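Local coordinates for CLIP-associating protein 2 (Mus musculus, PDB 3WOZ) that probably binds tubulin through its TOG domains and contributes to the control of microtubule dynamics, at residues D83-L88 with D122-I127; F131-T136 with V173-T178; K156-R161 with F200-P205. All coordinates share one frame; numbering follows the deposited sequence.

Contact 1 (D83-L88 with D122-I127); sequences DWLFVL and DLQFNI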
loop_
_atom_site.group_PDB
_atom_site.type_symbol
_atom_site.label_atom_id
_atom_site.label_comp_id
_atom_site.label_asym_id
_atom_site.label_seq_id
_atom_site.Cartn_x
_atom_site.Cartn_y
_atom_site.Cartn_z
ATOM N N ASP A 83 -7.148 -8.255 -8.138
ATOM C CA ASP A 83 -8.136 -7.224 -8.448
ATOM C C ASP A 83 -8.506 -6.386 -7.224
ATOM O O ASP A 83 -9.066 -5.297 -7.363
ATOM C CB ASP A 83 -9.396 -7.845 -9.062
ATOM C CG ASP A 83 -9.138 -8.474 -10.419
ATOM O OD1 ASP A 83 -9.676 -9.569 -10.672
ATOM O OD2 ASP A 83 -8.399 -7.882 -11.236
ATOM N N TRP A 84 -8.189 -6.895 -6.034
ATOM C CA TRP A 84 -8.447 -6.182 -4.785
ATOM C C TRP A 84 -7.202 -5.444 -4.295
ATOM O O TRP A 84 -7.264 -4.674 -3.328
ATOM C CB TRP A 84 -8.961 -7.152 -3.709
ATOM C CG TRP A 84 -9.472 -6.465 -2.464
ATOM C CD1 TRP A 84 -10.517 -5.590 -2.382
ATOM C CD2 TRP A 84 -8.955 -6.597 -1.130
ATOM N NE1 TRP A 84 -10.683 -5.168 -1.084
ATOM C CE2 TRP A 84 -9.738 -5.770 -0.296
ATOM C CE3 TRP A 84 -7.906 -7.336 -0.561
ATOM C CZ2 TRP A 84 -9.508 -5.660 1.082
ATOM C CZ3 TRP A 84 -7.677 -7.226 0.802
ATOM C CH2 TRP A 84 -8.479 -6.395 1.610
ATOM N N LEU A 85 -6.078 -5.671 -4.975
ATOM C CA LEU A 85 -4.788 -5.149 -4.539
ATOM C C LEU A 85 -4.739 -3.620 -4.441
ATOM O O LEU A 85 -4.152 -3.084 -3.498
ATOM C CB LEU A 85 -3.644 -5.685 -5.418
ATOM C CG LEU A 85 -2.215 -5.215 -5.098
ATOM C CD1 LEU A 85 -1.798 -5.546 -3.657
ATOM C CD2 LEU A 85 -1.203 -5.765 -6.101
ATOM N N PHE A 86 -5.356 -2.927 -5.399
ATOM C CA PHE A 86 -5.394 -1.464 -5.362
ATOM C C PHE A 86 -5.970 -0.982 -4.032
ATOM O O PHE A 86 -5.402 -0.105 -3.388
ATOM C CB PHE A 86 -6.195 -0.876 -6.538
ATOM C CG PHE A 86 -6.474 0.601 -6.399
ATOM C CD1 PHE A 86 -7.668 1.049 -5.833
ATOM C CD2 PHE A 86 -5.532 1.543 -6.809
ATOM C CE1 PHE A 86 -7.924 2.418 -5.690
ATOM C CE2 PHE A 86 -5.776 2.905 -6.673
ATOM C CZ PHE A 86 -6.977 3.346 -6.115
ATOM N N VAL A 87 -7.093 -1.571 -3.632
ATOM C CA VAL A 87 -7.782 -1.203 -2.401
ATOM C C VAL A 87 -6.943 -1.559 -1.172
ATOM O O VAL A 87 -6.745 -0.724 -0.300
ATOM C CB VAL A 87 -9.187 -1.857 -2.320
ATOM C CG1 VAL A 87 -9.751 -1.774 -0.909
ATOM C CG2 VAL A 87 -10.141 -1.200 -3.328
ATOM N N LEU A 88 -6.437 -2.790 -1.126
ATOM C CA LEU A 88 -5.625 -3.250 -0.007
ATOM C C LEU A 88 -4.438 -2.326 0.253
ATOM O O LEU A 88 -4.254 -1.840 1.368
ATOM C CB LEU A 88 -5.141 -4.680 -0.256
ATOM C CG LEU A 88 -4.119 -5.285 0.711
ATOM C CD1 LEU A 88 -4.693 -5.388 2.124
ATOM C CD2 LEU A 88 -3.655 -6.653 0.197
ATOM N N ASP A 122 5.550 -5.458 -10.404
ATOM C CA ASP A 122 5.089 -4.504 -11.418
ATOM C C ASP A 122 3.691 -3.980 -11.096
ATOM O O ASP A 122 3.462 -2.768 -11.124
ATOM C CB ASP A 122 5.162 -5.096 -12.841
ATOM C CG ASP A 122 4.324 -6.358 -13.013
ATOM O OD1 ASP A 122 4.060 -7.074 -12.015
ATOM O OD2 ASP A 122 3.934 -6.645 -14.166
ATOM N N LEU A 123 2.784 -4.895 -10.756
ATOM C CA LEU A 123 1.408 -4.554 -10.368
ATOM C C LEU A 123 1.351 -3.636 -9.138
ATOM O O LEU A 123 0.593 -2.655 -9.122
ATOM C CB LEU A 123 0.580 -5.818 -10.108
ATOM C CG LEU A 123 0.297 -6.840 -11.219
ATOM C CD1 LEU A 123 -0.623 -7.915 -10.672
ATOM C CD2 LEU A 123 -0.321 -6.219 -12.474
ATOM N N GLN A 124 2.143 -3.960 -8.116
ATOM C CA GLN A 124 2.272 -3.108 -6.931
ATOM C C GLN A 124 2.776 -1.727 -7.328
ATOM O O GLN A 124 2.233 -0.713 -6.896
ATOM C CB GLN A 124 3.263 -3.697 -5.932
ATOM C CG GLN A 124 2.864 -4.997 -5.279
ATOM C CD GLN A 124 3.826 -5.355 -4.167
ATOM O OE1 GLN A 124 4.484 -6.394 -4.202
ATOM N NE2 GLN A 124 3.944 -4.468 -3.193
ATOM N N PHE A 125 3.828 -1.701 -8.142
ATOM C CA PHE A 125 4.465 -0.451 -8.551
ATOM C C PHE A 125 3.514 0.454 -9.330
ATOM O O PHE A 125 3.511 1.672 -9.134
ATOM C CB PHE A 125 5.729 -0.725 -9.369
ATOM C CG PHE A 125 6.542 0.507 -9.660
ATOM C CD1 PHE A 125 6.494 1.106 -10.917
ATOM C CD2 PHE A 125 7.342 1.079 -8.672
ATOM C CE1 PHE A 125 7.243 2.250 -11.193
ATOM C CE2 PHE A 125 8.095 2.224 -8.936
ATOM C CZ PHE A 125 8.044 2.813 -10.198
ATOM N N ASN A 126 2.707 -0.149 -10.201
ATOM C CA ASN A 126 1.770 0.598 -11.035
ATOM C C ASN A 126 0.674 1.250 -10.205
ATOM O O ASN A 126 0.276 2.383 -10.475
ATOM C CB ASN A 126 1.174 -0.294 -12.130
ATOM C CG ASN A 126 2.209 -0.742 -13.156
ATOM O OD1 ASN A 126 1.998 -1.724 -13.868
ATOM N ND2 ASN A 126 3.333 -0.031 -13.232
ATOM N N ILE A 127 0.207 0.534 -9.183
ATOM C CA ILE A 127 -0.738 1.084 -8.215
ATOM C C ILE A 127 -0.113 2.263 -7.477
ATOM O O ILE A 127 -0.775 3.274 -7.239
ATOM C CB ILE A 127 -1.212 0.010 -7.217
ATOM C CG1 ILE A 127 -2.194 -0.941 -7.907
ATOM C CG2 ILE A 127 -1.856 0.643 -5.978
ATOM C CD1 ILE A 127 -2.250 -2.300 -7.291
#
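Ile127 reaches from helix 121-133 into the angle between Leu85 and Phe86 near the N-terminal end of helix 85-96, and takes the largest share of the contact. From CB, which points toward the other segment, the side chain splits in two. With chi1 at -74°, CG1 stands anti to the carbonyl carbon and CG2 anti to the backbone N, and both branches come against Phe86. CG1 passes over the backbone of that residue, 4.1 Å from Phe86 CA. CG2 meets the ring obliquely, 3.9 Å from Phe86 CD2. The longer branch carries on to CD1, which ends between the two neighbours: it lies 3.6 Å from Leu85 CG and 3.7 Å from Phe86 N. The Leu85 and Ile127 side chains cross obliquely, the tip of the isoleucine resting against the branch point of the leucine.

Leu85 points toward helix 121-133; with CG anti to the backbone N (chi1 179°), the side chain extends toward that helix, and CD2 touches Ile127 CD1 and reaches the preceding turn. There CD2 lies 4.2 Å from Gln124 CG and 4.4 Å from Leu123 CB, looser touches than those to the isoleucine. Leu85 and Ile127 are buried, whereas Phe86 is exposed, so the packing grades from the interior to the surface within two consecutive residues. The contact is apolar throughout. Leu85 also touches Thr115 and Phe119, so helix 102-118 and the loop after it pack against it as well. Such side-by-side packing of helices that are second neighbours along the chain, with one helix between them, is characteristic of the HEAT-repeat solenoid from which TOG domains are built.

Contact 2 (F131-T136 with V173-T178); sequences FTVDQT and VSRVIT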
loop_
_atom_site.group_PDB
_atom_site.type_symbol
_atom_site.label_atom_id
_atom_site.label_comp_id
_atom_site.label_asym_id
_atom_site.label_seq_id
_atom_site.Cartn_x
_atom_site.Cartn_y
_atom_site.Cartn_z
ATOM N N PHE A 131 -1.385 6.116 -7.396
ATOM C CA PHE A 131 -1.730 6.633 -6.069
ATOM C C PHE A 131 -0.982 7.927 -5.739
ATOM O O PHE A 131 -1.548 8.836 -5.134
ATOM C CB PHE A 131 -1.483 5.573 -4.990
ATOM C CG PHE A 131 -2.121 5.885 -3.659
ATOM C CD1 PHE A 131 -3.458 6.267 -3.579
ATOM C CD2 PHE A 131 -1.391 5.761 -2.480
ATOM C CE1 PHE A 131 -4.051 6.542 -2.349
ATOM C CE2 PHE A 131 -1.977 6.030 -1.245
ATOM C CZ PHE A 131 -3.309 6.424 -1.180
ATOM N N THR A 132 0.282 7.999 -6.148
ATOM C CA THR A 132 1.111 9.187 -5.951
ATOM C C THR A 132 0.500 10.422 -6.624
ATOM O O THR A 132 0.506 11.513 -6.051
ATOM C CB THR A 132 2.551 8.946 -6.459
ATOM O OG1 THR A 132 3.139 7.863 -5.726
ATOM C CG2 THR A 132 3.421 10.192 -6.293
ATOM N N VAL A 133 -0.042 10.237 -7.827
ATOM C CA VAL A 133 -0.646 11.337 -8.581
ATOM C C VAL A 133 -2.140 11.519 -8.287
ATOM O O VAL A 133 -2.711 12.561 -8.621
ATOM C CB VAL A 133 -0.424 11.193 -10.119
ATOM C CG1 VAL A 133 1.010 10.799 -10.418
ATOM C CG2 VAL A 133 -1.394 10.185 -10.733
ATOM N N ASP A 134 -2.756 10.513 -7.658
ATOM C CA ASP A 134 -4.211 10.465 -7.473
ATOM C C ASP A 134 -4.798 11.832 -7.127
ATOM O O ASP A 134 -4.446 12.438 -6.108
ATOM C CB ASP A 134 -4.602 9.415 -6.425
ATOM C CG ASP A 134 -6.002 8.856 -6.644
ATOM O OD1 ASP A 134 -6.966 9.652 -6.753
ATOM O OD2 ASP A 134 -6.142 7.612 -6.693
ATOM N N GLN A 135 -5.685 12.302 -8.004
ATOM C CA GLN A 135 -6.214 13.666 -7.964
ATOM C C GLN A 135 -7.501 13.783 -7.142
ATOM O O GLN A 135 -7.923 14.890 -6.795
ATOM C CB GLN A 135 -6.457 14.163 -9.396
ATOM C CG GLN A 135 -6.436 15.683 -9.564
ATOM C CD GLN A 135 -5.035 16.236 -9.753
ATOM O OE1 GLN A 135 -4.289 15.789 -10.628
ATOM N NE2 GLN A 135 -4.674 17.224 -8.939
ATOM N N THR A 136 -8.114 12.643 -6.822
ATOM C CA THR A 136 -9.384 12.618 -6.081
ATOM C C THR A 136 -9.188 12.666 -4.559
ATOM O O THR A 136 -10.027 12.168 -3.797
ATOM C CB THR A 136 -10.240 11.383 -6.460
ATOM O OG1 THR A 136 -9.494 10.183 -6.214
ATOM C CG2 THR A 136 -10.655 11.439 -7.927
ATOM N N VAL A 173 7.087 10.629 -10.823
ATOM C CA VAL A 173 8.454 11.040 -10.495
ATOM C C VAL A 173 8.572 12.567 -10.373
ATOM O O VAL A 173 9.319 13.061 -9.526
ATOM C CB VAL A 173 9.493 10.459 -11.493
ATOM C CG1 VAL A 173 10.871 11.069 -11.279
ATOM C CG2 VAL A 173 9.575 8.946 -11.351
ATOM N N SER A 174 7.822 13.293 -11.205
ATOM C CA SER A 174 7.742 14.758 -11.139
ATOM C C SER A 174 7.313 15.243 -9.757
ATOM O O SER A 174 7.943 16.126 -9.179
ATOM C CB SER A 174 6.761 15.299 -12.184
ATOM O OG SER A 174 7.157 14.947 -13.492
ATOM N N ARG A 175 6.233 14.658 -9.245
ATOM C CA ARG A 175 5.717 14.985 -7.916
ATOM C C ARG A 175 6.747 14.716 -6.826
ATOM O O ARG A 175 6.902 15.523 -5.906
ATOM C CB ARG A 175 4.429 14.214 -7.629
ATOM C CG ARG A 175 3.249 14.663 -8.473
ATOM C CD ARG A 175 1.932 14.109 -7.945
ATOM N NE ARG A 175 1.616 14.595 -6.601
ATOM C CZ ARG A 175 0.390 14.636 -6.083
ATOM N NH1 ARG A 175 0.203 15.092 -4.850
ATOM N NH2 ARG A 175 -0.654 14.228 -6.795
ATOM N N VAL A 176 7.458 13.595 -6.954
ATOM C CA VAL A 176 8.478 13.187 -5.991
ATOM C C VAL A 176 9.637 14.190 -5.946
ATOM O O VAL A 176 10.108 14.543 -4.859
ATOM C CB VAL A 176 8.989 11.736 -6.259
ATOM C CG1 VAL A 176 10.068 11.336 -5.267
ATOM C CG2 VAL A 176 7.839 10.740 -6.189
ATOM N N ILE A 177 10.076 14.649 -7.125
ATOM C CA ILE A 177 11.155 15.643 -7.252
ATOM C C ILE A 177 10.916 16.857 -6.350
ATOM O O ILE A 177 11.809 17.275 -5.607
ATOM C CB ILE A 177 11.330 16.162 -8.722
ATOM C CG1 ILE A 177 11.324 15.019 -9.751
ATOM C CG2 ILE A 177 12.589 17.042 -8.853
ATOM C CD1 ILE A 177 12.620 14.218 -9.865
ATOM N N THR A 178 9.709 17.413 -6.425
ATOM C CA THR A 178 9.353 18.608 -5.661
ATOM C C THR A 178 9.209 18.311 -4.172
ATOM O O THR A 178 9.616 19.120 -3.333
ATOM C CB THR A 178 8.072 19.275 -6.196
ATOM O OG1 THR A 178 7.046 18.289 -6.359
ATOM C CG2 THR A 178 8.344 19.940 -7.541
#
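The guanidinium group of Arg175 meets two successive backbone carbonyls at the end of helix 121-133 in different ways. Thr132 O sits over one face, 2.9 Å above the plane and displaced toward the rim, whereas Val133 O lies at the edge, in the plane, 3.2 Å from Arg175 NH2. Although Thr132 O is only 3.0 Å from Arg175 NH2, the angle is poor, and this approach over the face is not a hydrogen bond.

The arginine points from helix 167-179 toward the other helix and runs out with CG beside its own backbone N before bending at chi3 (63°), which turns the flat group against the carbonyls. Its aliphatic part packs on the way: CD lies 3.8 Å from Val133 CA and 4.2 Å from Val133 CG1. Behind it, Thr132 CG2 makes a looser touch, 4.4 Å from Arg175 CB. The hydroxyl of Thr132 is engaged within its own helix, by Leu128 O.

Just beyond, the chain leaves the helix at Asp134, whose OD1 accepts from Thr136 N in an Asx turn and also from Thr136 OG1.

A cationic group placed beside the last carbonyls at the C-terminal end of a helix, where the helix dipole places partial negative charge, probably makes the attraction between helices 121-133 and 167-179 partly electrostatic as well as apolar.

Contact 3 (K156-R161 with F200-P205); sequences KQMDPR and FELNTP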
loop_
_atom_site.group_PDB
_atom_site.type_symbol
_atom_site.label_atom_id
_atom_site.label_comp_id
_atom_site.label_asym_id
_atom_site.label_seq_id
_atom_site.Cartn_x
_atom_site.Cartn_y
_atom_site.Cartn_z
ATOM N N LYS A 156 13.855 -2.007 -3.957
ATOM C CA LYS A 156 14.951 -2.888 -3.551
ATOM C C LYS A 156 14.712 -4.352 -3.925
ATOM O O LYS A 156 15.643 -5.158 -3.912
ATOM C CB LYS A 156 15.218 -2.780 -2.039
ATOM C CG LYS A 156 15.423 -1.359 -1.501
ATOM C CD LYS A 156 16.623 -0.661 -2.135
ATOM C CE LYS A 156 16.688 0.809 -1.742
ATOM N NZ LYS A 156 17.087 0.995 -0.317
ATOM N N GLN A 157 13.468 -4.697 -4.245
ATOM C CA GLN A 157 13.128 -6.075 -4.600
ATOM C C GLN A 157 12.643 -6.240 -6.050
ATOM O O GLN A 157 12.398 -7.357 -6.506
ATOM C CB GLN A 157 12.113 -6.658 -3.600
ATOM C CG GLN A 157 10.720 -6.022 -3.621
ATOM C CD GLN A 157 9.753 -6.667 -2.633
ATOM O OE1 GLN A 157 10.044 -6.779 -1.444
ATOM N NE2 GLN A 157 8.591 -7.081 -3.124
HETATM N N MSE A 158 12.511 -5.127 -6.764
HETATM C CA MSE A 158 12.000 -5.132 -8.136
HETATM C C MSE A 158 13.013 -5.602 -9.172
HETATM O O MSE A 158 14.219 -5.589 -8.933
HETATM C CB MSE A 158 11.536 -3.731 -8.523
HETATM C CG MSE A 158 10.079 -3.451 -8.261
HETATM SE SE MSE A 158 9.733 -1.544 -8.318
HETATM C CE MSE A 158 9.804 -1.212 -10.239
ATOM N N ASP A 159 12.498 -6.017 -10.326
ATOM C CA ASP A 159 13.304 -6.183 -11.533
ATOM C C ASP A 159 13.425 -4.825 -12.215
ATOM O O ASP A 159 12.503 -4.017 -12.123
ATOM C CB ASP A 159 12.640 -7.170 -12.494
ATOM C CG ASP A 159 12.949 -8.617 -12.164
ATOM O OD1 ASP A 159 13.945 -8.883 -11.451
ATOM O OD2 ASP A 159 12.194 -9.493 -12.638
ATOM N N PRO A 160 14.558 -4.563 -12.897
ATOM C CA PRO A 160 14.730 -3.310 -13.644
ATOM C C PRO A 160 13.598 -2.999 -14.637
ATOM O O PRO A 160 13.215 -1.838 -14.779
ATOM C CB PRO A 160 16.051 -3.528 -14.385
ATOM C CG PRO A 160 16.822 -4.431 -13.487
ATOM C CD PRO A 160 15.804 -5.357 -12.874
ATOM N N ARG A 161 13.052 -4.019 -15.296
ATOM C CA ARG A 161 12.001 -3.800 -16.299
ATOM C C ARG A 161 10.590 -3.688 -15.700
ATOM O O ARG A 161 9.593 -3.658 -16.430
ATOM C CB ARG A 161 12.072 -4.856 -17.420
ATOM C CG ARG A 161 11.342 -4.501 -18.742
ATOM C CD ARG A 161 11.410 -3.009 -19.117
ATOM N NE ARG A 161 12.770 -2.537 -19.379
ATOM C CZ ARG A 161 13.194 -1.292 -19.163
ATOM N NH1 ARG A 161 12.371 -0.375 -18.666
ATOM N NH2 ARG A 161 14.451 -0.962 -19.435
ATOM N N PHE A 200 16.729 5.338 -9.643
ATOM C CA PHE A 200 17.898 5.585 -10.492
ATOM C C PHE A 200 18.822 4.369 -10.505
ATOM O O PHE A 200 19.225 3.908 -11.573
ATOM C CB PHE A 200 18.655 6.835 -10.028
ATOM C CG PHE A 200 19.863 7.172 -10.868
ATOM C CD1 PHE A 200 19.723 7.838 -12.084
ATOM C CD2 PHE A 200 21.143 6.835 -10.437
ATOM C CE1 PHE A 200 20.837 8.152 -12.862
ATOM C CE2 PHE A 200 22.262 7.147 -11.208
ATOM C CZ PHE A 200 22.108 7.809 -12.420
ATOM N N GLU A 201 19.135 3.846 -9.320
ATOM C CA GLU A 201 20.015 2.685 -9.186
ATOM C C GLU A 201 19.377 1.385 -9.679
ATOM O O GLU A 201 20.086 0.447 -10.050
ATOM C CB GLU A 201 20.507 2.536 -7.740
ATOM C CG GLU A 201 21.585 3.548 -7.346
ATOM C CD GLU A 201 22.119 3.348 -5.933
ATOM O OE1 GLU A 201 22.256 4.357 -5.210
ATOM O OE2 GLU A 201 22.406 2.193 -5.544
ATOM N N LEU A 202 18.045 1.334 -9.690
ATOM C CA LEU A 202 17.322 0.167 -10.189
ATOM C C LEU A 202 17.431 0.045 -11.708
ATOM O O LEU A 202 17.783 -1.014 -12.230
ATOM C CB LEU A 202 15.847 0.211 -9.769
ATOM C CG LEU A 202 14.922 -0.848 -10.375
ATOM C CD1 LEU A 202 15.195 -2.229 -9.790
ATOM C CD2 LEU A 202 13.471 -0.464 -10.182
ATOM N N ASN A 203 17.120 1.134 -12.406
ATOM C CA ASN A 203 17.172 1.166 -13.862
ATOM C C ASN A 203 17.688 2.519 -14.345
ATOM O O ASN A 203 16.907 3.412 -14.682
ATOM C CB ASN A 203 15.793 0.859 -14.454
ATOM C CG ASN A 203 15.851 0.496 -15.928
ATOM O OD1 ASN A 203 16.727 0.952 -16.664
ATOM N ND2 ASN A 203 14.904 -0.320 -16.367
ATOM N N THR A 204 19.012 2.657 -14.361
ATOM C CA THR A 204 19.673 3.906 -14.741
ATOM C C THR A 204 19.232 4.434 -16.121
ATOM O O THR A 204 18.700 5.544 -16.198
ATOM C CB THR A 204 21.219 3.794 -14.632
ATOM O OG1 THR A 204 21.578 3.339 -13.321
ATOM C CG2 THR A 204 21.887 5.137 -14.898
ATOM N N PRO A 205 19.428 3.642 -17.203
ATOM C CA PRO A 205 19.080 4.146 -18.537
ATOM C C PRO A 205 17.628 4.613 -18.664
ATOM O O PRO A 205 17.381 5.697 -19.194
ATOM C CB PRO A 205 19.344 2.941 -19.447
ATOM C CG PRO A 205 20.394 2.174 -18.740
ATOM C CD PRO A 205 20.032 2.297 -17.285
#
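The chains come closest where Pro160, entering a short 3-10 segment, faces Asn203 at the junction of helices 186-202 and 204-212, with 5.1 Å between Pro160 CA and Asn203 CA. Asn203 points toward the loop, its CG anti to the backbone N (chi1 -164°), and donates ND2 to Pro160 O at 2.8 Å. The bond is fairly straight at the hydrogen, 160°, and the acceptor lies close to the amide plane, but the donor stands well above the carbonyl plane. The other end of the same amide, OD1, accepts from Glu206 N and so caps helix 204-212.

Asn203 ND2 also sits over one face of the Arg161 guanidinium, 3.2 Å from Arg161 NH2, with the guanidinium and amide planes 56° apart. Since both nitrogens are donors, this is a close approach without a hydrogen bond; Arg161 NH1 makes a weak, long ion pair with Glu206.

Leu202 supplies the apolar half. Its CD1 rests 3.6 Å from Met158 O, and CD2 lies 3.7 Å from CE of Met158, present as selenomethionine, the two side chains crossing at about a right angle. Pro160 CB packs 3.7 Å from Leu202 O. Phe163 touches Met158, Leu202 and Asn203 and so belongs to the same cluster.

Replacing Asn203 by alanine would probably leave Pro160 O without this donor and Glu206 N without its cap. One buried amide thus joins the loop to the helix junction through its donor end while its acceptor end holds the next helix start.

Overall arrangement
The three contacts lie in the C-terminal two-thirds of a single all-helical chain. Contact 1 is the most central and contact 3 the farthest out, with centres 16 to 19 Å apart. Contacts 1 and 2 follow in series and share helix 121-133, whose opening turns face helix 85-96 and whose end faces helix 167-179. Contact 3 also comes after contact 1 and touches it, with Phe125 CD2 3.6 Å from Met158 SE. Contacts 2 and 3 alternate along the chain without touching, about 8 Å apart at their nearest atoms. Together they link successive layers of the HEAT-repeat array, consistent with a continuous, elongated TOG domain.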